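Local coordinates for invasion protein InvA (Salmonella enterica, PDB 2X49), which takes part in invasion of the intestinal epithelium as an inner-membrane export protein of the type III secretion system, seen here as its C-terminal domain, at residues A[33-36]-A[37-41]; A[149-152]-A[153-157]; A[191-194]-A[195-198]. All coordinates share one frame; numbering follows the deposited sequence.

Contact 1 (A[33-36]-A[37-41])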
ATOM      1  N   SER A  33       7.071  15.041  -4.028  1.00 16.89           N
ATOM      2  CA  SER A  33       6.471  15.906  -3.018  1.00 16.67           C
ATOM      3  C   SER A  33       5.274  15.247  -2.379  1.00 16.27           C
ATOM      4  O   SER A  33       5.081  15.303  -1.148  1.00 14.89           O
ATOM      5  CB  SER A  33       6.103  17.298  -3.574  1.00 17.71           C
ATOM      6  OG  SER A  33       5.276  17.187  -4.695  1.00 20.96           O
ATOM      7  N   GLN A  34       4.462  14.610  -3.210  1.00 14.89           N
ATOM      8  CA  GLN A  34       3.210  13.972  -2.731  1.00 15.33           C
ATOM      9  C   GLN A  34       3.509  12.747  -1.863  1.00 13.15           C
ATOM     10  O   GLN A  34       2.810  12.488  -0.879  1.00 14.19           O
ATOM     11  CB  GLN A  34       2.237  13.614  -3.841  1.00 15.23           C
ATOM     12  CG  GLN A  34       0.844  13.341  -3.256  1.00 16.31           C
ATOM     13  CD  GLN A  34       0.223  14.577  -2.561  1.00 19.30           C
ATOM     14  OE1 GLN A  34       0.317  15.699  -3.055  1.00 20.18           O
ATOM     15  NE2 GLN A  34      -0.446  14.357  -1.427  1.00 21.36           N
ATOM     16  N   PHE A  35       4.570  12.017  -2.205  1.00 13.73           N
ATOM     17  CA  PHE A  35       4.891  10.808  -1.477  1.00 14.23           C
ATOM     18  C   PHE A  35       5.278  11.215  -0.076  1.00 15.28           C
ATOM     19  O   PHE A  35       4.907  10.584   0.895  1.00 15.21           O
ATOM     20  CB  PHE A  35       5.992   9.964  -2.139  1.00 15.18           C
ATOM     21  CG  PHE A  35       6.137   8.566  -1.598  1.00 14.76           C
ATOM     22  CD1 PHE A  35       5.436   7.512  -2.125  1.00 16.79           C
ATOM     23  CD2 PHE A  35       6.970   8.301  -0.530  1.00 14.56           C
ATOM     24  CE1 PHE A  35       5.574   6.218  -1.638  1.00 16.13           C
ATOM     25  CE2 PHE A  35       7.077   6.990  -0.070  1.00 14.69           C
ATOM     26  CZ  PHE A  35       6.391   5.998  -0.621  1.00 15.08           C
ATOM     27  N   PHE A  36       6.030  12.290   0.004  1.00 15.15           N
ATOM     28  CA  PHE A  36       6.484  12.857   1.320  1.00 16.28           C
ATOM     29  C   PHE A  36       5.283  13.246   2.184  1.00 16.47           C
ATOM     30  O   PHE A  36       5.193  12.954   3.394  1.00 16.49           O
ATOM     31  CB  PHE A  36       7.444  13.996   1.137  1.00 17.58           C
ATOM     32  CG  PHE A  36       7.937  14.561   2.416  1.00 17.14           C
ATOM     33  CD1 PHE A  36       8.552  13.748   3.320  1.00 19.98           C
ATOM     34  CD2 PHE A  36       7.790  15.890   2.692  1.00 19.74           C
ATOM     35  CE1 PHE A  36       9.015  14.247   4.504  1.00 22.98           C
ATOM     36  CE2 PHE A  36       8.227  16.404   3.886  1.00 21.06           C
ATOM     37  CZ  PHE A  36       8.833  15.559   4.782  1.00 20.13           C
ATOM     38  N   ILE A  37       4.331  13.869   1.541  1.00 14.36           N
ATOM     39  CA  ILE A  37       3.092  14.291   2.244  1.00 14.44           C
ATOM     40  C   ILE A  37       2.356  13.093   2.773  1.00 14.03           C
ATOM     41  O   ILE A  37       1.931  13.026   3.926  1.00 14.11           O
ATOM     42  CB  ILE A  37       2.198  15.146   1.351  1.00 14.26           C
ATOM     43  CG1 ILE A  37       2.857  16.515   1.191  1.00 16.06           C
ATOM     44  CG2 ILE A  37       0.855  15.420   2.023  1.00 15.27           C
ATOM     45  CD1 ILE A  37       2.320  17.401   0.060  1.00 19.26           C
ATOM     46  N   ASP A  38       2.265  12.108   1.900  1.00 13.68           N
ATOM     47  CA  ASP A  38       1.363  10.947   2.090  1.00 14.38           C
ATOM     48  C   ASP A  38       1.921   9.931   3.077  1.00 14.83           C
ATOM     49  O   ASP A  38       1.174   9.270   3.798  1.00 17.64           O
ATOM     50  CB  ASP A  38       0.966  10.237   0.801  1.00 15.30           C
ATOM     51  CG  ASP A  38       0.016  11.038  -0.082  1.00 18.41           C
ATOM     52  OD1 ASP A  38      -0.539  12.076   0.352  1.00 18.99           O
ATOM     53  OD2 ASP A  38      -0.185  10.524  -1.211  1.00 21.89           O
ATOM     54  N   TYR A  39       3.230   9.787   3.072  1.00 15.14           N
ATOM     55  CA  TYR A  39       3.910   8.714   3.830  1.00 16.59           C
ATOM     56  C   TYR A  39       4.948   9.174   4.850  1.00 16.37           C
ATOM     57  O   TYR A  39       5.360   8.377   5.730  1.00 16.22           O
ATOM     58  CB  TYR A  39       4.546   7.689   2.866  1.00 17.43           C
ATOM     59  CG  TYR A  39       3.517   6.945   2.079  1.00 19.76           C
ATOM     60  CD1 TYR A  39       2.754   5.935   2.654  1.00 23.10           C
ATOM     61  CD2 TYR A  39       3.232   7.314   0.773  1.00 22.41           C
ATOM     62  CE1 TYR A  39       1.764   5.305   1.961  1.00 25.44           C
ATOM     63  CE2 TYR A  39       2.224   6.663   0.046  1.00 21.40           C
ATOM     64  CZ  TYR A  39       1.522   5.657   0.640  1.00 26.60           C
ATOM     65  OH  TYR A  39       0.537   5.057  -0.078  1.00 29.67           O
ATOM     66  N   GLY A  40       5.382  10.407   4.745  1.00 16.37           N
ATOM     67  CA  GLY A  40       6.291  11.003   5.712  1.00 17.75           C
ATOM     68  C   GLY A  40       7.750  10.724   5.519  1.00 19.32           C
ATOM     69  O   GLY A  40       8.572  11.028   6.385  1.00 20.34           O
ATOM     70  N   VAL A  41       8.059  10.162   4.377  1.00 18.89           N
ATOM     71  CA  VAL A  41       9.471   9.906   4.012  1.00 18.92           C
ATOM     72  C   VAL A  41       9.767  10.358   2.598  1.00 18.11           C
ATOM     73  O   VAL A  41       8.896  10.537   1.749  1.00 20.25           O
ATOM     74  CB  VAL A  41       9.896   8.447   4.251  1.00 19.17           C
ATOM     75  CG1 VAL A  41       9.652   8.042   5.756  1.00 20.47           C
ATOM     76  CG2 VAL A  41       9.129   7.545   3.322  1.00 22.51           C
TER
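Phe35 and Tyr39, one turn apart near the end of helix 27-39, bring their rings together at an oblique tilt, with centroids 4.6 Å apart and planes 35° from parallel. Tyr39 CD2 lies over the centre of one Phe35 face, and its closest ring atom is Phe35 CE1 at 3.5 Å. The first torsions explain the meeting: Phe35 CG is anti to the backbone N (chi1 -167°), whereas Tyr39 CG is anti to the carbonyl carbon and leans back over the preceding turn. Val41 O stands at the Phe35 ring edge, in its plane. On another flank, Gln34 NE2 donates to Asp38 OD1 over 2.9 Å. The acceptor lies close to the amide plane, but OD1 is met from above the carboxylate, the two planes being 58° apart.

Next comes the backbone. The N-H groups of residues 37 to 40 reach the carbonyls of residues 33 to 36, and the last of these bonds, Gly40 N to Phe36 O at 2.9 Å, comes from above the carbonyl plane. Gly40 then leaves the helix with positive phi, a turn that glycine takes readily. Phe36 CA makes a C-H...O contact of 3.4 Å to Val41 O, a buried oxygen that has no conventional partner.

Farther out, helix 125-139 supplies Tyr130, whose OH hydrogen-bonds Asp38 OD2, and Lys229 NZ of helix 223-231 hydrogen-bonds Tyr39 OH. Each oxygen of the Asp38 carboxylate thus has its own partner, an arrangement that fixes the group's rotation and would be expected to favour its ionised form.

Contact 2 (A[149-152]-A[153-157])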
ATOM      1  N   GLU A 149      17.836   7.632   7.799  1.00 16.61           N
ATOM      2  CA  GLU A 149      16.581   8.394   7.649  1.00 16.60           C
ATOM      3  C   GLU A 149      15.820   8.426   8.970  1.00 15.88           C
ATOM      4  O   GLU A 149      15.275   9.448   9.403  1.00 17.72           O
ATOM      5  CB  GLU A 149      15.721   7.803   6.556  1.00 17.04           C
ATOM      6  CG  GLU A 149      16.230   8.027   5.161  1.00 17.99           C
ATOM      7  CD  GLU A 149      17.493   7.245   4.805  1.00 20.14           C
ATOM      8  OE1 GLU A 149      17.644   6.056   5.229  1.00 18.87           O
ATOM      9  OE2 GLU A 149      18.334   7.826   4.084  1.00 24.41           O
ATOM     10  N   THR A 150      15.809   7.290   9.629  1.00 15.23           N
ATOM     11  CA  THR A 150      15.145   7.198  10.946  1.00 15.31           C
ATOM     12  C   THR A 150      15.799   8.147  11.961  1.00 14.62           C
ATOM     13  O   THR A 150      15.159   8.872  12.719  1.00 14.19           O
ATOM     14  CB  THR A 150      15.183   5.741  11.461  1.00 14.86           C
ATOM     15  OG1 THR A 150      14.482   4.899  10.546  1.00 15.32           O
ATOM     16  CG2 THR A 150      14.607   5.602  12.882  1.00 16.36           C
ATOM     17  N   LYS A 151      17.116   8.170  11.942  1.00 14.16           N
ATOM     18  CA  LYS A 151      17.853   8.953  12.937  1.00 15.44           C
ATOM     19  C   LYS A 151      17.550  10.441  12.729  1.00 15.92           C
ATOM     20  O   LYS A 151      17.494  11.239  13.667  1.00 17.01           O
ATOM     21  CB  LYS A 151      19.356   8.640  12.879  1.00 15.89           C
ATOM     22  CG  LYS A 151      20.228   9.603  13.681  1.00 18.51           C
ATOM     23  CD  LYS A 151      20.117   9.414  15.193  1.00 20.66           C
ATOM     24  CE  LYS A 151      21.314  10.077  15.878  1.00 21.97           C
ATOM     25  NZ  LYS A 151      21.010  10.637  17.238  1.00 23.36           N
ATOM     26  N   HIS A 152      17.335  10.778  11.474  1.00 17.43           N
ATOM     27  CA  HIS A 152      17.075  12.174  11.092  1.00 19.23           C
ATOM     28  C   HIS A 152      15.732  12.586  11.631  1.00 18.90           C
ATOM     29  O   HIS A 152      15.525  13.689  12.149  1.00 19.99           O
ATOM     30  CB  HIS A 152      17.033  12.341   9.584  1.00 19.76           C
ATOM     31  CG  HIS A 152      16.781  13.749   9.147  1.00 22.29           C
ATOM     32  ND1 HIS A 152      17.793  14.674   9.019  1.00 25.66           N
ATOM     33  CD2 HIS A 152      15.636  14.395   8.828  1.00 26.89           C
ATOM     34  CE1 HIS A 152      17.283  15.827   8.619  1.00 26.02           C
ATOM     35  NE2 HIS A 152      15.975  15.689   8.505  1.00 27.20           N
ATOM     36  N   MET A 153      14.816  11.654  11.475  1.00 18.84           N
ATOM     37  CA  MET A 153      13.447  11.875  11.909  1.00 19.28           C
ATOM     38  C   MET A 153      13.400  12.010  13.403  1.00 17.95           C
ATOM     39  O   MET A 153      12.665  12.830  13.929  1.00 18.41           O
ATOM     40  CB  MET A 153      12.497  10.780  11.427  1.00 19.95           C
ATOM     41  CG  MET A 153      12.389  10.643   9.913  1.00 22.78           C
ATOM     42  SD  MET A 153      11.481   9.151   9.409  1.00 27.69           S
ATOM     43  CE  MET A 153       9.887   9.425  10.100  1.00 27.74           C
ATOM     44  N   LEU A 154      14.222  11.217  14.085  1.00 16.73           N
ATOM     45  CA  LEU A 154      14.241  11.211  15.569  1.00 16.18           C
ATOM     46  C   LEU A 154      14.805  12.522  16.073  1.00 16.66           C
ATOM     47  O   LEU A 154      14.336  13.113  17.043  1.00 15.76           O
ATOM     48  CB  LEU A 154      15.059  10.054  16.155  1.00 15.71           C
ATOM     49  CG  LEU A 154      14.519   8.652  15.848  1.00 15.43           C
ATOM     50  CD1 LEU A 154      15.530   7.623  16.348  1.00 17.60           C
ATOM     51  CD2 LEU A 154      13.187   8.469  16.577  1.00 15.80           C
ATOM     52  N   ASP A 155      15.797  12.977  15.332  1.00 17.80           N
ATOM     53  CA  ASP A 155      16.500  14.219  15.663  1.00 19.74           C
ATOM     54  C   ASP A 155      15.590  15.419  15.516  1.00 19.82           C
ATOM     55  O   ASP A 155      15.592  16.318  16.359  1.00 20.20           O
ATOM     56  CB  ASP A 155      17.794  14.378  14.857  1.00 20.46           C
ATOM     57  CG  ASP A 155      18.932  13.591  15.482  1.00 22.76           C
ATOM     58  OD1 ASP A 155      18.787  13.218  16.666  1.00 26.72           O
ATOM     59  OD2 ASP A 155      19.971  13.364  14.830  1.00 25.00           O
ATOM     60  N   GLN A 156      14.771  15.357  14.482  1.00 21.05           N
ATOM     61  CA  GLN A 156      13.800  16.417  14.193  1.00 21.92           C
ATOM     62  C   GLN A 156      12.786  16.456  15.318  1.00 21.80           C
ATOM     63  O   GLN A 156      12.350  17.503  15.773  1.00 21.57           O
ATOM     64  CB  GLN A 156      13.081  16.194  12.851  1.00 22.36           C
ATOM     65  CG  GLN A 156      13.969  16.388  11.602  1.00 25.47           C
ATOM     66  CD  GLN A 156      13.233  16.179  10.271  1.00 27.63           C
ATOM     67  OE1 GLN A 156      12.605  15.012  10.099  1.00 29.02           O
ATOM     68  NE2 GLN A 156      13.240  17.056   9.405  1.00 27.41           N
ATOM     69  N   LEU A 157      12.419  15.271  15.754  1.00 21.73           N
ATOM     70  CA  LEU A 157      11.361  15.114  16.764  1.00 21.97           C
ATOM     71  C   LEU A 157      11.876  15.574  18.114  1.00 21.86           C
ATOM     72  O   LEU A 157      11.167  16.131  18.949  1.00 21.90           O
ATOM     73  CB  LEU A 157      10.876  13.659  16.853  1.00 21.93           C
ATOM     74  CG  LEU A 157       9.699  13.430  17.815  1.00 23.32           C
ATOM     75  CD1 LEU A 157       8.376  13.360  17.063  1.00 24.87           C
ATOM     76  CD2 LEU A 157       9.904  12.160  18.668  1.00 24.78           C
TER
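Met153, Leu154, Asp155 and Gln156 each donate their backbone N-H to the carbonyl four residues earlier, an unbroken alpha-helical register within helix 147-158. The Leu154 N to Thr150 O bond is 2.9 Å long, Met153 N to Glu149 O is 3.1 Å, and Gln156 N to His152 O is 3.0 Å. Side-chain carbons also crowd these carbonyls: Met153 CG approaches Glu149 O to 3.2 Å, and Leu154 CG comes equally near Thr150 O. Both CG atoms are anti to the carbonyl carbon of their own residue, a setting that sends them back over the preceding turn.

Thr150 and Leu154 lie side by side and point the same way, with Thr150 CG2 4.1 Å from Leu154 CD1. They belong to the buried flank of an amphipathic helix, which packs against helices 174-185 and 194-204: Thr150 touches Ile177 and Leu181, while Leu154 meets Val174 and Met198. The polar end of Thr150 is engaged as well, OG1 being hydrogen-bonded to Gly146 O and Ser178 OG.

A different character prevails on the outer flank. Lys151, bent at chi2 (73°), passes its aliphatic chain near Asp155 OD2 and brings NZ to within 3.5 Å of Asp155 OD1, a weak salt bridge at its long limit. One residue on, the Gln156 amide group comes up against the His152 ring: Gln156 CD lies 3.3 Å from His152 CD2, and Gln156 CG is 3.8 Å from His152 NE2. The approach is oblique, with the ring and amide planes 54° apart.

Contact 3 (A[191-194]-A[195-198])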
ATOM      1  N   VAL A 191       4.075   7.211   8.104  1.00 15.72           N
ATOM      2  CA  VAL A 191       4.863   7.544   9.311  1.00 16.53           C
ATOM      3  C   VAL A 191       4.985   9.027   9.563  1.00 16.58           C
ATOM      4  O   VAL A 191       5.834   9.498  10.325  1.00 18.14           O
ATOM      5  CB  VAL A 191       6.219   6.849   9.354  1.00 16.39           C
ATOM      6  CG1 VAL A 191       6.004   5.325   9.391  1.00 16.92           C
ATOM      7  CG2 VAL A 191       7.147   7.269   8.206  1.00 18.01           C
ATOM      8  N   ARG A 192       4.136   9.782   8.885  1.00 16.44           N
ATOM      9  CA  ARG A 192       4.092  11.237   9.091  1.00 17.83           C
ATOM     10  C   ARG A 192       3.850  11.659  10.545  1.00 17.82           C
ATOM     11  O   ARG A 192       4.428  12.615  11.014  1.00 18.53           O
ATOM     12  CB  ARG A 192       3.038  11.911   8.196  1.00 17.87           C
ATOM     13  CG  ARG A 192       3.009  13.407   8.393  1.00 21.37           C
ATOM     14  CD  ARG A 192       2.375  14.123   7.216  1.00 21.51           C
ATOM     15  NE  ARG A 192       3.366  14.348   6.161  1.00 22.70           N
ATOM     16  CZ  ARG A 192       4.339  15.234   6.231  1.00 23.38           C
ATOM     17  NH1 ARG A 192       4.413  16.042   7.277  1.00 25.92           N
ATOM     18  NH2 ARG A 192       5.231  15.347   5.241  1.00 23.91           N
ATOM     19  N   ASN A 193       2.975  10.921  11.213  1.00 19.05           N
ATOM     20  CA  ASN A 193       2.643  11.257  12.614  1.00 19.33           C
ATOM     21  C   ASN A 193       3.606  10.591  13.581  1.00 19.48           C
ATOM     22  O   ASN A 193       3.254   9.655  14.309  1.00 19.37           O
ATOM     23  CB  ASN A 193       1.215  10.885  12.947  1.00 19.72           C
ATOM     24  CG  ASN A 193       0.714  11.637  14.148  1.00 24.47           C
ATOM     25  OD1 ASN A 193       1.511  12.153  14.970  1.00 26.04           O
ATOM     26  ND2 ASN A 193      -0.615  11.762  14.249  1.00 27.49           N
ATOM     27  N   MET A 194       4.827  11.081  13.529  1.00 18.40           N
ATOM     28  CA  MET A 194       5.923  10.484  14.262  1.00 19.82           C
ATOM     29  C   MET A 194       5.685  10.592  15.741  1.00 18.57           C
ATOM     30  O   MET A 194       6.040   9.687  16.480  1.00 18.78           O
ATOM     31  CB  MET A 194       7.263  11.100  13.868  1.00 20.62           C
ATOM     32  CG  MET A 194       8.453  10.224  14.269  1.00 26.78           C
ATOM     33  SD  MET A 194       8.455   8.636  13.377  1.00 33.28           S
ATOM     34  CE  MET A 194       9.045   9.158  11.762  1.00 37.57           C
ATOM     35  N   LYS A 195       5.012  11.641  16.148  1.00 17.50           N
ATOM     36  CA  LYS A 195       4.827  11.905  17.596  1.00 17.31           C
ATOM     37  C   LYS A 195       3.972  10.779  18.163  1.00 17.11           C
ATOM     38  O   LYS A 195       4.237  10.188  19.226  1.00 15.89           O
ATOM     39  CB  LYS A 195       4.173  13.240  17.896  1.00 17.40           C
ATOM     40  CG  LYS A 195       3.974  13.520  19.409  1.00 19.97           C
ATOM     41  CD  LYS A 195       3.226  14.805  19.643  1.00 22.44           C
ATOM     42  CE  LYS A 195       3.017  15.095  21.138  1.00 22.55           C
ATOM     43  NZ  LYS A 195       2.164  16.308  21.426  1.00 25.80           N
ATOM     44  N   LEU A 196       2.938  10.458  17.426  1.00 16.83           N
ATOM     45  CA  LEU A 196       2.020   9.376  17.889  1.00 17.80           C
ATOM     46  C   LEU A 196       2.672   7.998  17.865  1.00 17.35           C
ATOM     47  O   LEU A 196       2.449   7.128  18.723  1.00 17.23           O
ATOM     48  CB  LEU A 196       0.716   9.397  17.114  1.00 18.47           C
ATOM     49  CG  LEU A 196      -0.133  10.602  17.514  1.00 23.71           C
ATOM     50  CD1 LEU A 196      -1.546  10.479  16.891  1.00 28.19           C
ATOM     51  CD2 LEU A 196      -0.210  10.811  19.038  1.00 27.82           C
ATOM     52  N   ILE A 197       3.525   7.779  16.894  1.00 16.38           N
ATOM     53  CA  ILE A 197       4.184   6.542  16.766  1.00 17.16           C
ATOM     54  C   ILE A 197       5.104   6.390  17.970  1.00 16.03           C
ATOM     55  O   ILE A 197       5.203   5.318  18.545  1.00 16.13           O
ATOM     56  CB  ILE A 197       4.940   6.380  15.449  1.00 16.83           C
ATOM     57  CG1 ILE A 197       3.926   6.234  14.322  1.00 16.21           C
ATOM     58  CG2 ILE A 197       5.817   5.154  15.438  1.00 19.45           C
ATOM     59  CD1 ILE A 197       4.563   6.363  12.954  1.00 18.12           C
ATOM     60  N   MET A 198       5.814   7.447  18.262  1.00 16.19           N
ATOM     61  CA  MET A 198       6.763   7.460  19.411  1.00 16.69           C
ATOM     62  C   MET A 198       6.045   7.278  20.723  1.00 17.20           C
ATOM     63  O   MET A 198       6.545   6.575  21.623  1.00 17.01           O
ATOM     64  CB  MET A 198       7.669   8.674  19.393  1.00 17.13           C
ATOM     65  CG  MET A 198       8.615   8.724  18.237  1.00 18.54           C
ATOM     66  SD  MET A 198       9.874   7.450  18.356  1.00 23.67           S
ATOM     67  CE  MET A 198       9.491   6.482  16.919  1.00 29.65           C
TER
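Asn193 caps the helix that starts at Met194, its OD1 accepting the backbone N-H of Leu196. The bond is weak at 3.3 Å between Asn193 OD1 and Leu196 N, although its N-H...O angle of 156° is fairly straight. Asn193 CG is placed anti to the backbone N (chi1 -160°), beside the carbonyl carbon, and this turns the amide forward along the chain over the first helical turn. Two backbone bonds continue the hydrogen bonding: Ile197 N meets Asn193 O at 3.2 Å, and Met198 N reaches Met194 O at 2.9 Å. Just upstream, Met194 N makes a weak bond to Arg192 O, closing an inverse gamma turn centred on Asn193.

The motif is therefore a side-chain N-cap entered through a tight turn, and it carries the chain from the loop that follows helix 174-185 into helix 194-204. The cap supplies an acceptor to an N-H that lies too early in the helix to have a regular i-to-i-4 helical partner.

Packing contacts accompany the cap. The Leu196 branch lies against the Asn193 amide, with Leu196 CG 3.5 Å from Asn193 ND2, and Tyr225 of helix 223-231 touches both residues. Two pairs are apolar throughout. On another side, Ile197 extends CD1 back past the turn to Val191, meeting CG1 at 4.0 Å and crossing that side chain at a slant. Met194 CG and Met198 CG are 4.2 Å apart, one turn from each other. Those methionines face the interior, where Leu181 lies against Met194 and Ile177 against Met198, both from helix 174-185.

In the fold
The 191-198 segment of contact 3 touches both other contacts. Toward contact 1, with centres 14 Å away, Tyr39 O lies 2.9 Å from Val191 N, a probable hydrogen bond. Arg192 also bonds the helix-end carbonyls Phe36 O and Ile37 O and makes a cation-pi contact with the Phe36 ring, so a positive group meets the helix C-terminus. Contacts 2 and 3, centres 11 Å apart, join by packing, with Leu157 CD2 3.7 Å from Met198 CG. Contacts 1 and 2 meet more lightly, at Val41 CG1 and Met153 SD, 4.2 Å apart. Bound mercury lies about 12 Å from the Tyr39 side chain and about 14 Å from that of Asn193.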